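Long-range contacts in domain of Unknown Function with a Cystatin-Like Fold (Nostoc punctiforme, PDB 2RGQ), which is of unknown function but adopts the cystatin-like fold of the SnoaL-like, NTF2-clan proteins, whose relatives include enzymes and binding proteins: residues Gly43-Ala48 / Ile125-Ser130; His71-Ala76 / Met87-Thr92; Ala105-Gln110 / Ile121-Glu126. All coordinates share one frame; numbering follows the deposited sequence.

Contact 1 of 3, residues Gly43-Ala48 / Ile125-Ser130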
ATOM      1  N   GLY B  43     -10.491   3.937  19.365  1.00 11.10           N
ATOM      2  CA  GLY B  43      -9.040   4.017  19.553  1.00 11.81           C
ATOM      3  C   GLY B  43      -8.787   4.283  21.043  1.00 12.68           C
ATOM      4  O   GLY B  43      -9.720   4.275  21.840  1.00 13.19           O
ATOM      5  N   PHE B  44      -7.540   4.533  21.430  1.00 13.68           N
ATOM      6  CA  PHE B  44      -7.215   4.806  22.831  1.00 16.57           C
ATOM      7  C   PHE B  44      -8.016   5.988  23.380  1.00 16.86           C
ATOM      8  O   PHE B  44      -8.268   6.037  24.561  1.00 18.29           O
ATOM      9  CB  PHE B  44      -5.689   5.049  23.043  1.00 16.23           C
ATOM     10  CG  PHE B  44      -5.170   6.322  22.412  1.00 17.79           C
ATOM     11  CD1 PHE B  44      -5.243   7.546  23.101  1.00 20.19           C
ATOM     12  CD2 PHE B  44      -4.601   6.306  21.161  1.00 18.49           C
ATOM     13  CE1 PHE B  44      -4.787   8.718  22.512  1.00 21.22           C
ATOM     14  CE2 PHE B  44      -4.136   7.459  20.562  1.00 20.23           C
ATOM     15  CZ  PHE B  44      -4.239   8.684  21.245  1.00 20.96           C
ATOM     16  N   TRP B  45      -8.337   6.947  22.503  1.00 16.97           N
ATOM     17  CA  TRP B  45      -9.089   8.184  22.832  1.00 17.66           C
ATOM     18  C   TRP B  45     -10.588   7.992  23.198  1.00 17.63           C
ATOM     19  O   TRP B  45     -11.215   8.899  23.781  1.00 19.58           O
ATOM     20  CB  TRP B  45      -8.947   9.203  21.681  1.00 17.45           C
ATOM     21  CG  TRP B  45      -9.474   8.692  20.413  1.00 16.75           C
ATOM     22  CD1 TRP B  45     -10.791   8.609  20.034  1.00 16.81           C
ATOM     23  CD2 TRP B  45      -8.720   8.053  19.392  1.00 17.87           C
ATOM     24  NE1 TRP B  45     -10.879   7.986  18.832  1.00 17.66           N
ATOM     25  CE2 TRP B  45      -9.627   7.626  18.410  1.00 17.41           C
ATOM     26  CE3 TRP B  45      -7.356   7.770  19.228  1.00 17.28           C
ATOM     27  CZ2 TRP B  45      -9.211   6.971  17.246  1.00 18.10           C
ATOM     28  CZ3 TRP B  45      -6.936   7.134  18.080  1.00 17.46           C
ATOM     29  CH2 TRP B  45      -7.856   6.725  17.105  1.00 17.19           C
ATOM     30  N   GLY B  46     -11.166   6.843  22.838  1.00 15.20           N
ATOM     31  CA  GLY B  46     -12.565   6.538  23.103  1.00 14.50           C
ATOM     32  C   GLY B  46     -13.224   5.928  21.875  1.00 13.61           C
ATOM     33  O   GLY B  46     -12.535   5.500  20.922  1.00 13.47           O
ATOM     34  N   ILE B  47     -14.556   5.950  21.914  1.00 13.08           N
ATOM     35  CA  ILE B  47     -15.433   5.368  20.915  1.00 12.11           C
ATOM     36  C   ILE B  47     -16.376   6.461  20.400  1.00 11.14           C
ATOM     37  O   ILE B  47     -16.880   7.263  21.185  1.00 12.52           O
ATOM     38  CB  ILE B  47     -16.322   4.266  21.538  1.00 13.32           C
ATOM     39  CG1 ILE B  47     -15.479   3.127  22.128  1.00 14.35           C
ATOM     40  CG2 ILE B  47     -17.300   3.731  20.506  1.00 12.70           C
ATOM     41  CD1 ILE B  47     -16.254   2.042  22.854  1.00 16.47           C
ATOM     42  N   ALA B  48     -16.582   6.517  19.099  1.00 10.70           N
ATOM     43  CA  ALA B  48     -17.549   7.408  18.448  1.00 11.67           C
ATOM     44  C   ALA B  48     -18.478   6.447  17.717  1.00 12.20           C
ATOM     45  O   ALA B  48     -17.979   5.582  16.978  1.00 11.59           O
ATOM     46  CB  ALA B  48     -16.884   8.423  17.473  1.00 11.55           C
ATOM     47  N   ILE B 125      -8.558   1.097  15.978  1.00 12.62           N
ATOM     48  CA  ILE B 125      -7.196   1.554  15.699  1.00 11.95           C
ATOM     49  C   ILE B 125      -6.362   1.362  16.968  1.00 13.93           C
ATOM     50  O   ILE B 125      -6.718   1.886  18.025  1.00 13.13           O
ATOM     51  CB  ILE B 125      -7.185   3.033  15.244  1.00 12.40           C
ATOM     52  CG1 ILE B 125      -8.095   3.223  14.019  1.00 13.72           C
ATOM     53  CG2 ILE B 125      -5.745   3.470  14.946  1.00 11.93           C
ATOM     54  CD1 ILE B 125      -8.161   4.575  13.429  1.00 15.73           C
ATOM     55  N   GLU B 126      -5.267   0.606  16.855  1.00 14.65           N
ATOM     56  CA  GLU B 126      -4.373   0.286  17.962  1.00 15.11           C
ATOM     57  C   GLU B 126      -3.091   1.016  17.648  1.00 12.47           C
ATOM     58  O   GLU B 126      -2.259   0.519  16.893  1.00 12.06           O
ATOM     59  CB  GLU B 126      -4.191  -1.235  18.056  1.00 18.28           C
ATOM     60  CG  GLU B 126      -5.521  -1.948  18.297  1.00 22.83           C
ATOM     61  CD  GLU B 126      -5.406  -3.465  18.497  1.00 27.31           C
ATOM     62  OE1 GLU B 126      -4.320  -4.057  18.254  1.00 31.82           O
ATOM     63  OE2 GLU B 126      -6.433  -4.080  18.903  1.00 31.22           O
ATOM     64  N   VAL B 127      -2.984   2.230  18.193  1.00 13.24           N
ATOM     65  CA  VAL B 127      -1.869   3.121  17.920  0.50 11.95           C
ATOM     66  C   VAL B 127      -0.550   2.639  18.526  1.00 12.79           C
ATOM     67  O   VAL B 127      -0.511   2.234  19.725  1.00 13.70           O
ATOM     68  CB  VAL B 127      -2.231   4.575  18.411  0.50 11.51           C
ATOM     69  CG1 VAL B 127      -1.022   5.495  18.376  0.50 10.67           C
ATOM     70  CG2 VAL B 127      -3.391   5.143  17.570  0.50  8.29           C
ATOM     71  N   ASP B 128       0.521   2.711  17.733  1.00 11.02           N
ATOM     72  CA  ASP B 128       1.857   2.384  18.199  1.00 12.83           C
ATOM     73  C   ASP B 128       2.365   3.462  19.187  1.00 13.96           C
ATOM     74  O   ASP B 128       1.989   4.617  19.072  1.00 12.33           O
ATOM     75  CB  ASP B 128       2.799   2.156  17.007  1.00 13.62           C
ATOM     76  CG  ASP B 128       2.467   0.872  16.269  1.00 15.31           C
ATOM     77  OD1 ASP B 128       2.068  -0.107  16.948  1.00 16.40           O
ATOM     78  OD2 ASP B 128       2.650   0.813  15.024  1.00 14.18           O
ATOM     79  N   PRO B 129       3.225   3.074  20.150  1.00 14.55           N
ATOM     80  CA  PRO B 129       3.700   3.975  21.229  1.00 16.25           C
ATOM     81  C   PRO B 129       4.435   5.250  20.776  1.00 14.96           C
ATOM     82  O   PRO B 129       4.622   6.166  21.567  1.00 15.34           O
ATOM     83  CB  PRO B 129       4.623   3.077  22.067  1.00 17.63           C
ATOM     84  CG  PRO B 129       4.578   1.730  21.505  1.00 16.41           C
ATOM     85  CD  PRO B 129       3.798   1.717  20.266  1.00 15.70           C
ATOM     86  N   SER B 130       4.839   5.318  19.513  1.00 12.42           N
ATOM     87  CA  SER B 130       5.536   6.489  18.999  1.00 13.82           C
ATOM     88  C   SER B 130       4.727   7.764  18.959  1.00 15.47           C
ATOM     89  O   SER B 130       5.324   8.824  18.897  1.00 16.90           O
ATOM     90  CB  SER B 130       6.053   6.228  17.587  1.00 13.80           C
ATOM     91  OG  SER B 130       5.000   5.975  16.688  1.00 13.58           O
TER
HETATM   92  O   HOH W   1      -5.373   3.116  19.895  1.00 14.15           O

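Contact 2 of 3, residues His71-Ala76 / Met87-Thr92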
ATOM      1  N   HIS B  71      -2.310   9.817   5.873  1.00  9.62           N
ATOM      2  CA  HIS B  71      -2.617   8.523   6.482  1.00 11.57           C
ATOM      3  C   HIS B  71      -2.670   7.453   5.386  1.00 13.33           C
ATOM      4  O   HIS B  71      -3.493   7.534   4.489  1.00 11.48           O
ATOM      5  CB  HIS B  71      -3.977   8.594   7.166  1.00 10.67           C
ATOM      6  CG  HIS B  71      -4.002   9.426   8.405  1.00 10.74           C
ATOM      7  ND1 HIS B  71      -4.078  10.799   8.373  1.00 11.11           N
ATOM      8  CD2 HIS B  71      -3.988   9.085   9.721  1.00 12.59           C
ATOM      9  CE1 HIS B  71      -4.105  11.263   9.608  1.00 11.63           C
ATOM     10  NE2 HIS B  71      -4.070  10.246  10.445  1.00 12.54           N
ATOM     11  N   CYS B  72      -1.793   6.449   5.454  1.00 13.52           N
ATOM     12  CA  CYS B  72      -1.682   5.411   4.416  1.00 14.44           C
ATOM     13  C   CYS B  72      -2.003   4.045   4.968  1.00 15.28           C
ATOM     14  O   CYS B  72      -1.540   3.698   6.047  1.00 12.73           O
ATOM     15  CB  CYS B  72      -0.266   5.347   3.844  1.00 16.74           C
ATOM     16  SG  CYS B  72       0.400   6.886   3.278  1.00 18.88           S
ATOM     17  N   SER B  73      -2.796   3.300   4.186  1.00 15.22           N
ATOM     18  CA  SER B  73      -3.205   1.941   4.496  0.50 16.26           C
ATOM     19  C   SER B  73      -2.318   0.947   3.739  1.00 15.76           C
ATOM     20  O   SER B  73      -2.024   1.159   2.555  1.00 17.46           O
ATOM     21  CB  SER B  73      -4.680   1.744   4.106  0.50 16.25           C
ATOM     22  OG  SER B  73      -5.134   0.430   4.368  0.50 16.32           O
ATOM     23  N   SER B  74      -1.917  -0.156   4.400  1.00 14.83           N
ATOM     24  CA  SER B  74      -1.098  -1.208   3.781  1.00 13.99           C
ATOM     25  C   SER B  74      -1.346  -2.558   4.439  1.00 13.64           C
ATOM     26  O   SER B  74      -1.979  -2.600   5.478  1.00 11.31           O
ATOM     27  CB  SER B  74       0.388  -0.900   3.854  1.00 14.95           C
ATOM     28  OG  SER B  74       0.891  -0.906   5.179  1.00 17.61           O
ATOM     29  N   ASN B  75      -0.956  -3.615   3.741  1.00 10.75           N
ATOM     30  CA  ASN B  75      -0.977  -5.016   4.254  1.00 11.05           C
ATOM     31  C   ASN B  75      -2.379  -5.510   4.576  1.00  9.73           C
ATOM     32  O   ASN B  75      -2.578  -6.201   5.590  1.00 12.33           O
ATOM     33  CB  ASN B  75      -0.092  -5.188   5.504  1.00 11.94           C
ATOM     34  CG  ASN B  75       1.393  -4.946   5.263  1.00 14.34           C
ATOM     35  OD1 ASN B  75       1.818  -4.756   4.160  1.00 18.22           O
ATOM     36  ND2 ASN B  75       2.193  -4.993   6.347  1.00 18.03           N
ATOM     37  N   ALA B  76      -3.347  -5.159   3.739  1.00 11.01           N
ATOM     38  CA  ALA B  76      -4.718  -5.601   4.005  1.00 12.39           C
ATOM     39  C   ALA B  76      -4.851  -7.126   3.899  1.00 11.71           C
ATOM     40  O   ALA B  76      -4.383  -7.771   2.936  1.00 12.90           O
ATOM     41  CB  ALA B  76      -5.714  -4.943   3.074  1.00 12.88           C
HETATM   42  N   MSE B  87     -11.280  -7.079   8.244  1.00 13.50           N
HETATM   43  CA  MSE B  87     -10.044  -6.668   7.614  1.00 12.87           C
HETATM   44  C   MSE B  87      -9.040  -6.308   8.684  1.00 14.51           C
HETATM   45  O   MSE B  87      -9.429  -5.675   9.670  1.00 16.07           O
HETATM   46  CB  MSE B  87     -10.278  -5.444   6.707  1.00 15.36           C
HETATM   47  CG  MSE B  87      -9.011  -5.008   5.996  1.00 15.49           C
HETATM   48 SE   MSE B  87      -9.314  -3.699   4.619  0.75 16.47          SE
HETATM   49  CE  MSE B  87     -10.165  -2.311   5.544  1.00 16.36           C
ATOM     50  N   GLU B  88      -7.766  -6.699   8.501  1.00 12.95           N
ATOM     51  CA  GLU B  88      -6.657  -6.266   9.357  1.00 12.94           C
ATOM     52  C   GLU B  88      -5.715  -5.525   8.428  1.00 12.03           C
ATOM     53  O   GLU B  88      -5.531  -5.921   7.282  1.00 12.63           O
ATOM     54  CB  GLU B  88      -5.949  -7.424  10.065  1.00 16.39           C
ATOM     55  CG  GLU B  88      -6.875  -8.311  10.844  1.00 20.84           C
ATOM     56  CD  GLU B  88      -7.565  -9.377   9.984  1.00 23.33           C
ATOM     57  OE1 GLU B  88      -6.888 -10.125   9.243  1.00 25.76           O
ATOM     58  OE2 GLU B  88      -8.817  -9.486  10.049  1.00 26.64           O
ATOM     59  N   SER B  89      -5.090  -4.460   8.897  1.00 11.42           N
ATOM     60  CA  SER B  89      -4.228  -3.680   8.046  1.00 12.66           C
ATOM     61  C   SER B  89      -3.325  -2.820   8.913  1.00 12.89           C
ATOM     62  O   SER B  89      -3.492  -2.783  10.133  1.00 11.38           O
ATOM     63  CB  SER B  89      -5.050  -2.793   7.124  1.00 15.43           C
ATOM     64  OG  SER B  89      -5.718  -1.735   7.819  1.00 14.38           O
ATOM     65  N   TYR B  90      -2.394  -2.138   8.254  1.00 11.77           N
ATOM     66  CA  TYR B  90      -1.556  -1.184   8.912  1.00 10.43           C
ATOM     67  C   TYR B  90      -1.913   0.207   8.494  1.00 12.11           C
ATOM     68  O   TYR B  90      -2.325   0.406   7.381  1.00 12.36           O
ATOM     69  CB  TYR B  90      -0.097  -1.387   8.536  1.00 10.09           C
ATOM     70  CG  TYR B  90       0.604  -2.555   9.179  1.00 11.11           C
ATOM     71  CD1 TYR B  90       0.038  -3.291  10.223  1.00 11.05           C
ATOM     72  CD2 TYR B  90       1.898  -2.852   8.795  1.00  9.17           C
ATOM     73  CE1 TYR B  90       0.753  -4.284  10.859  1.00 11.67           C
ATOM     74  CE2 TYR B  90       2.620  -3.841   9.433  1.00 11.30           C
ATOM     75  CZ  TYR B  90       2.034  -4.565  10.443  1.00 10.84           C
ATOM     76  OH  TYR B  90       2.709  -5.553  11.084  1.00 13.05           O
ATOM     77  N   LEU B  91      -1.642   1.141   9.404  1.00 11.33           N
ATOM     78  CA  LEU B  91      -1.803   2.559   9.187  1.00 13.16           C
ATOM     79  C   LEU B  91      -0.460   3.169   9.496  1.00 12.82           C
ATOM     80  O   LEU B  91       0.136   2.871  10.550  1.00 12.25           O
ATOM     81  CB  LEU B  91      -2.869   3.153  10.096  1.00 15.02           C
ATOM     82  CG  LEU B  91      -3.140   4.666  10.034  1.00 16.72           C
ATOM     83  CD1 LEU B  91      -3.551   5.056   8.644  1.00 17.85           C
ATOM     84  CD2 LEU B  91      -4.201   5.061  11.083  1.00 19.52           C
ATOM     85  N   THR B  92       0.087   3.916   8.537  1.00 13.53           N
ATOM     86  CA  THR B  92       1.293   4.708   8.771  1.00 12.44           C
ATOM     87  C   THR B  92       0.962   6.165   8.454  1.00 13.32           C
ATOM     88  O   THR B  92       0.240   6.442   7.488  1.00 14.19           O
ATOM     89  CB  THR B  92       2.492   4.195   7.963  1.00 12.44           C
ATOM     90  OG1 THR B  92       2.101   4.033   6.589  1.00 16.54           O
ATOM     91  CG2 THR B  92       2.945   2.830   8.537  1.00 13.71           C
TER
HETATM   92  O   HOH W   2       0.564   1.658   5.882  1.00 19.08           O
HETATM   93  O   HOH W   3      -5.245   0.714   7.447  1.00 35.80           O

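Contact 3 of 3, residues Ala105-Gln110 / Ile121-Glu126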
ATOM      1  N   ALA B 105      -0.110   2.453  13.290  1.00 10.01           N
ATOM      2  CA  ALA B 105      -1.113   1.701  14.012  1.00  8.45           C
ATOM      3  C   ALA B 105      -1.457   0.421  13.318  1.00  9.80           C
ATOM      4  O   ALA B 105      -1.195   0.269  12.112  1.00 10.07           O
ATOM      5  CB  ALA B 105      -2.393   2.540  14.207  1.00 10.87           C
ATOM      6  N   PHE B 106      -1.986  -0.502  14.108  1.00 10.03           N
ATOM      7  CA  PHE B 106      -2.550  -1.728  13.590  1.00 10.79           C
ATOM      8  C   PHE B 106      -4.064  -1.438  13.601  1.00 10.97           C
ATOM      9  O   PHE B 106      -4.551  -0.884  14.550  1.00 11.89           O
ATOM     10  CB  PHE B 106      -2.197  -2.909  14.465  1.00 14.57           C
ATOM     11  CG  PHE B 106      -2.936  -4.158  14.104  1.00 17.10           C
ATOM     12  CD1 PHE B 106      -2.549  -4.902  13.023  1.00 20.34           C
ATOM     13  CD2 PHE B 106      -4.043  -4.567  14.847  1.00 20.19           C
ATOM     14  CE1 PHE B 106      -3.243  -6.060  12.678  1.00 21.57           C
ATOM     15  CE2 PHE B 106      -4.746  -5.724  14.480  1.00 22.13           C
ATOM     16  CZ  PHE B 106      -4.316  -6.462  13.393  1.00 20.96           C
ATOM     17  N   VAL B 107      -4.762  -1.798  12.541  1.00 10.94           N
ATOM     18  CA  VAL B 107      -6.185  -1.517  12.408  1.00 11.43           C
ATOM     19  C   VAL B 107      -6.984  -2.778  12.155  1.00 13.94           C
ATOM     20  O   VAL B 107      -6.655  -3.561  11.270  1.00 12.79           O
ATOM     21  CB  VAL B 107      -6.434  -0.470  11.279  1.00 12.79           C
ATOM     22  CG1 VAL B 107      -7.907  -0.090  11.180  1.00 14.98           C
ATOM     23  CG2 VAL B 107      -5.623   0.783  11.502  1.00 13.14           C
ATOM     24  N   LYS B 108      -8.078  -2.962  12.927  1.00 12.43           N
ATOM     25  CA  LYS B 108      -8.967  -4.088  12.729  1.00 14.83           C
ATOM     26  C   LYS B 108     -10.356  -3.538  12.380  1.00 13.12           C
ATOM     27  O   LYS B 108     -10.914  -2.765  13.148  1.00 12.76           O
ATOM     28  CB  LYS B 108      -9.059  -4.972  13.973  1.00 18.46           C
ATOM     29  CG  LYS B 108      -9.781  -6.276  13.666  1.00 23.50           C
ATOM     30  CD  LYS B 108     -10.251  -7.059  14.904  1.00 25.12           C
ATOM     31  CE  LYS B 108     -11.436  -7.962  14.488  1.00 27.64           C
ATOM     32  NZ  LYS B 108     -12.643  -7.153  14.019  1.00 27.14           N
ATOM     33  N   ASP B 109     -10.902  -3.977  11.254  1.00 13.24           N
ATOM     34  CA  ASP B 109     -12.217  -3.524  10.755  1.00 14.92           C
ATOM     35  C   ASP B 109     -13.217  -4.659  10.654  1.00 15.04           C
ATOM     36  O   ASP B 109     -12.872  -5.758  10.243  1.00 16.96           O
ATOM     37  CB  ASP B 109     -12.086  -2.871   9.371  1.00 15.42           C
ATOM     38  CG  ASP B 109     -11.242  -1.615   9.390  1.00 19.24           C
ATOM     39  OD1 ASP B 109     -11.578  -0.740  10.216  1.00 19.98           O
ATOM     40  OD2 ASP B 109     -10.309  -1.462   8.540  1.00 22.62           O
ATOM     41  N   GLN B 110     -14.437  -4.431  11.136  1.00 14.10           N
ATOM     42  CA  GLN B 110     -15.546  -5.349  10.892  1.00 14.45           C
ATOM     43  C   GLN B 110     -16.371  -4.585   9.863  1.00 11.92           C
ATOM     44  O   GLN B 110     -16.718  -3.389  10.099  1.00 11.70           O
ATOM     45  CB  GLN B 110     -16.378  -5.587  12.134  1.00 16.78           C
ATOM     46  CG  GLN B 110     -15.642  -6.239  13.280  1.00 20.73           C
ATOM     47  CD  GLN B 110     -16.507  -6.368  14.510  1.00 24.43           C
ATOM     48  OE1 GLN B 110     -17.679  -5.973  14.512  1.00 27.65           O
ATOM     49  NE2 GLN B 110     -15.935  -6.925  15.581  1.00 27.48           N
ATOM     50  N   ILE B 121     -18.555  -1.286  10.100  1.00 10.66           N
ATOM     51  CA  ILE B 121     -19.363  -1.471  11.319  1.00  9.56           C
ATOM     52  C   ILE B 121     -18.552  -1.068  12.549  1.00 11.19           C
ATOM     53  O   ILE B 121     -19.063  -0.436  13.488  1.00  9.39           O
ATOM     54  CB  ILE B 121     -19.824  -2.945  11.502  1.00 12.61           C
ATOM     55  CG1 ILE B 121     -20.713  -3.368  10.307  1.00 12.69           C
ATOM     56  CG2 ILE B 121     -20.505  -3.151  12.901  1.00 13.13           C
ATOM     57  CD1 ILE B 121     -21.992  -2.523  10.113  1.00 14.97           C
ATOM     58  N   LEU B 122     -17.300  -1.510  12.585  1.00 11.02           N
ATOM     59  CA  LEU B 122     -16.426  -1.185  13.673  1.00 11.77           C
ATOM     60  C   LEU B 122     -15.017  -1.126  13.206  1.00 10.83           C
ATOM     61  O   LEU B 122     -14.476  -2.118  12.726  1.00 11.12           O
ATOM     62  CB  LEU B 122     -16.511  -2.219  14.799  1.00 12.35           C
ATOM     63  CG  LEU B 122     -15.556  -2.023  15.981  1.00 14.42           C
ATOM     64  CD1 LEU B 122     -15.750  -0.664  16.642  1.00 12.95           C
ATOM     65  CD2 LEU B 122     -15.803  -3.107  16.977  1.00 14.65           C
ATOM     66  N   ARG B 123     -14.404   0.038  13.359  1.00 10.40           N
ATOM     67  CA  ARG B 123     -12.980   0.208  13.081  1.00 10.37           C
ATOM     68  C   ARG B 123     -12.286   0.454  14.411  1.00 12.55           C
ATOM     69  O   ARG B 123     -12.645   1.392  15.139  1.00 12.49           O
ATOM     70  CB  ARG B 123     -12.745   1.338  12.074  1.00 11.42           C
ATOM     71  CG  ARG B 123     -11.281   1.758  12.034  1.00 14.88           C
ATOM     72  CD  ARG B 123     -10.958   2.660  10.899  1.00 17.45           C
ATOM     73  NE  ARG B 123     -10.618   1.835   9.743  1.00 18.50           N
ATOM     74  CZ  ARG B 123      -9.712   2.152   8.826  1.00 20.55           C
ATOM     75  NH1 ARG B 123      -9.053   3.298   8.831  1.00 22.71           N
ATOM     76  NH2 ARG B 123      -9.458   1.286   7.869  1.00 22.24           N
ATOM     77  N   GLN B 124     -11.307  -0.408  14.729  1.00 13.70           N
ATOM     78  CA  GLN B 124     -10.497  -0.328  15.943  1.00 11.94           C
ATOM     79  C   GLN B 124      -9.063  -0.047  15.543  1.00 13.23           C
ATOM     80  O   GLN B 124      -8.457  -0.832  14.797  1.00 13.34           O
ATOM     81  CB  GLN B 124     -10.572  -1.621  16.745  1.00 12.88           C
ATOM     82  CG  GLN B 124     -11.937  -1.784  17.424  1.00 11.67           C
ATOM     83  CD  GLN B 124     -12.088  -3.114  18.095  1.00 13.71           C
ATOM     84  OE1 GLN B 124     -11.971  -4.124  17.432  1.00 16.70           O
ATOM     85  NE2 GLN B 124     -12.446  -3.127  19.364  1.00 12.60           N
ATOM     86  N   ILE B 125      -8.558   1.097  15.978  1.00 12.62           N
ATOM     87  CA  ILE B 125      -7.196   1.554  15.699  1.00 11.95           C
ATOM     88  C   ILE B 125      -6.362   1.362  16.968  1.00 13.93           C
ATOM     89  O   ILE B 125      -6.718   1.886  18.025  1.00 13.13           O
ATOM     90  CB  ILE B 125      -7.185   3.033  15.244  1.00 12.40           C
ATOM     91  CG1 ILE B 125      -8.095   3.223  14.019  1.00 13.72           C
ATOM     92  CG2 ILE B 125      -5.745   3.470  14.946  1.00 11.93           C
ATOM     93  CD1 ILE B 125      -8.161   4.575  13.429  1.00 15.73           C
ATOM     94  N   GLU B 126      -5.267   0.606  16.855  1.00 14.65           N
ATOM     95  CA  GLU B 126      -4.373   0.286  17.962  1.00 15.11           C
ATOM     96  C   GLU B 126      -3.091   1.016  17.648  1.00 12.47           C
ATOM     97  O   GLU B 126      -2.259   0.519  16.893  1.00 12.06           O
ATOM     98  CB  GLU B 126      -4.191  -1.235  18.056  1.00 18.28           C
ATOM     99  CG  GLU B 126      -5.521  -1.948  18.297  1.00 22.83           C
ATOM    100  CD  GLU B 126      -5.406  -3.465  18.497  1.00 27.31           C
ATOM    101  OE1 GLU B 126      -4.320  -4.057  18.254  1.00 31.82           O
ATOM    102  OE2 GLU B 126      -6.433  -4.080  18.903  1.00 31.22           O
TER
HETATM  103  O   HOH W   4     -12.816  -4.432  14.635  1.00 17.29           O

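Contact 1 of 3, residues Gly43-Ala48 / Ile125-Ser130
Ile125 and Val127, near the end of strand 117-127, meet Trp45 and Phe44, which belong to a tight turn. The turn is type I, from Gly43 to Gly46, closed by Gly46 N to Gly43 O and Gly43 N to Gly46 O. Val127 reaches in with its CG2 branch. That methyl lies in the plane of the Phe44 ring, at its edge, with Phe44 CE2 3.9 Å from Val127 CG2. It also touches the rim of the indole, Trp45 CZ3 being 4.1 Å from Val127 CG2. Beside it, Trp45 CH2 approaches Ile125 CB at 4.2 Å, the two side chains crossing obliquely. Both aromatic side chains have CG between the backbone N and the carbonyl carbon (chi1 68° in Phe44, 60° in Trp45). This folds the indole back over its own turn, where Gly43 CA lies over one indole face. A CB on Gly43 would collide with Trp45 CH2.

Polar links are few. Gly43 CA makes a CH-O contact of 3.5 Å with Ile125 O. A water bridges the backbones, donating to Ile125 O at 2.6 Å and accepting from Phe44 N and Val127 N. Phe65 and Met61 of helix 51-66 also pack on Trp45, and Leu134 touches both Phe44 and Val127. The arrangement is a beta-hairpin turn, joining strands 39-43 and 46-49, that lies against the end of the last strand of the cystatin-like sheet.

Contact 2 of 3, residues His71-Ala76 / Met87-Thr92
Strands 71-76 and 87-92 run antiparallel, at 142° between their directions, with Cys72 opposite Thr92 and Ser74 opposite Tyr90 as hydrogen-bonded pairs and Ser73 opposite Leu91 as a non-hydrogen-bonded pair. Tyr90 N to Ser74 O is short, at 2.8 Å, and almost straight.

Tyr90 has the most surface covered here. Its ring lies next to the amide of Asn75, with Asn75 ND2 3.3 Å from Tyr90 CD2 and the two planes 46° apart. The amide itself is spoken for by another chain: ND2 bonds to His71 O and OD1 to Ser73 N of the second subunit. Tyr90 OH bonds to Asp24 of that same subunit. A leucine in place of Tyr90 would probably leave that Asp24 without its phenol partner and open a gap beside the Asn75 amide.

Ser74 OG sits between the backbone N and the carbonyl carbon (chi1 66°), which brings it 3.5 Å from Tyr90 CB. From there it bonds to a water that also links Thr92 OG1 and donates to Cys72 O. A second water joins Ser73 OG to Ser89 OG and donates to Tyr90 O at 2.9 Å. Leu91 CD1 touches His71 CB at 3.9 Å, and Ala76 CB meets the selenium of Met87, present as selenomethionine.

The pair forms a beta hairpin at one end of the sheet. Helix 6-25 packs on Ser73, Ala76 and Leu91, and its Asp24 bonds to His71 ND1. Strand 101-114 flanks 87-92. Neighbouring subunits meet the outer strand, and the second subunit also reaches Tyr90 and Thr92.

Contact 3 of 3, residues Ala105-Gln110 / Ile121-Glu126
Strands 105-110 and 122-126 pair antiparallel at 163°, with Phe106, Lys108 and Gln110 opposite Glu126, Gln124 and Leu122 as hydrogen-bonded pairs. A classic beta bulge interrupts the pairing at Gln110: Ile121 and Leu122 both face Gln110, and Gln110 O accepts from Ile121 N at 2.8 Å and Leu122 N at 3.2 Å.

Asp109 and Arg123 form a salt bridge across a non-hydrogen-bonded pair. The guanidinium grips side-on: Arg123 NE bonds to the syn lone pair of Asp109 OD1 at 2.8 Å, and Arg123 NH2 to Asp109 OD2 at 3.0 Å. The two planes are only 7° apart. A bend at chi3 (-88°) turns the group toward the carboxylate. Val107 CG1 lies over one guanidinium face, 3.6 Å from Arg123 NE. The grip is likely to stabilise both charges. Glu20 of helix 6-25 makes a second salt bridge, to Arg123 NH1, and Phe19 adds a cation-pi contact. On the same face as Val107, Ala105 CB meets Ile125 CG2 at 3.6 Å.

On the other face, the Glu126 carboxylate lies beside Phe106, with OE1 3.5 Å from Phe106 CD2. Gln110 runs alongside Leu122.

This hairpin lies inside the sheet, between strands 84-95 and 39-43. Helix 6-25 packs on the face of Asp109 and Arg123.

Overall arrangement
From the N terminus the chain passes through helix 6-25 to the hairpin of strands 39-43 and 46-49, where the first segment of contact 1 lies. Its partner comes only in the last strand, so contact 1 closes a long loop. Contact 2 is nested inside that loop and closes the hairpin of strands 69-80 and 84-95. Contact 3 follows in series, closing the next hairpin, and ends on the same strand as contact 1, sharing Ile125 and Glu126. Strands 84-95 and 101-114 are neighbours, so contacts 2 and 3 touch directly, with probable backbone hydrogen bonds from Asp109 N to Met87 O and Ala105 N to Leu91 O. Together the three span one curved sheet.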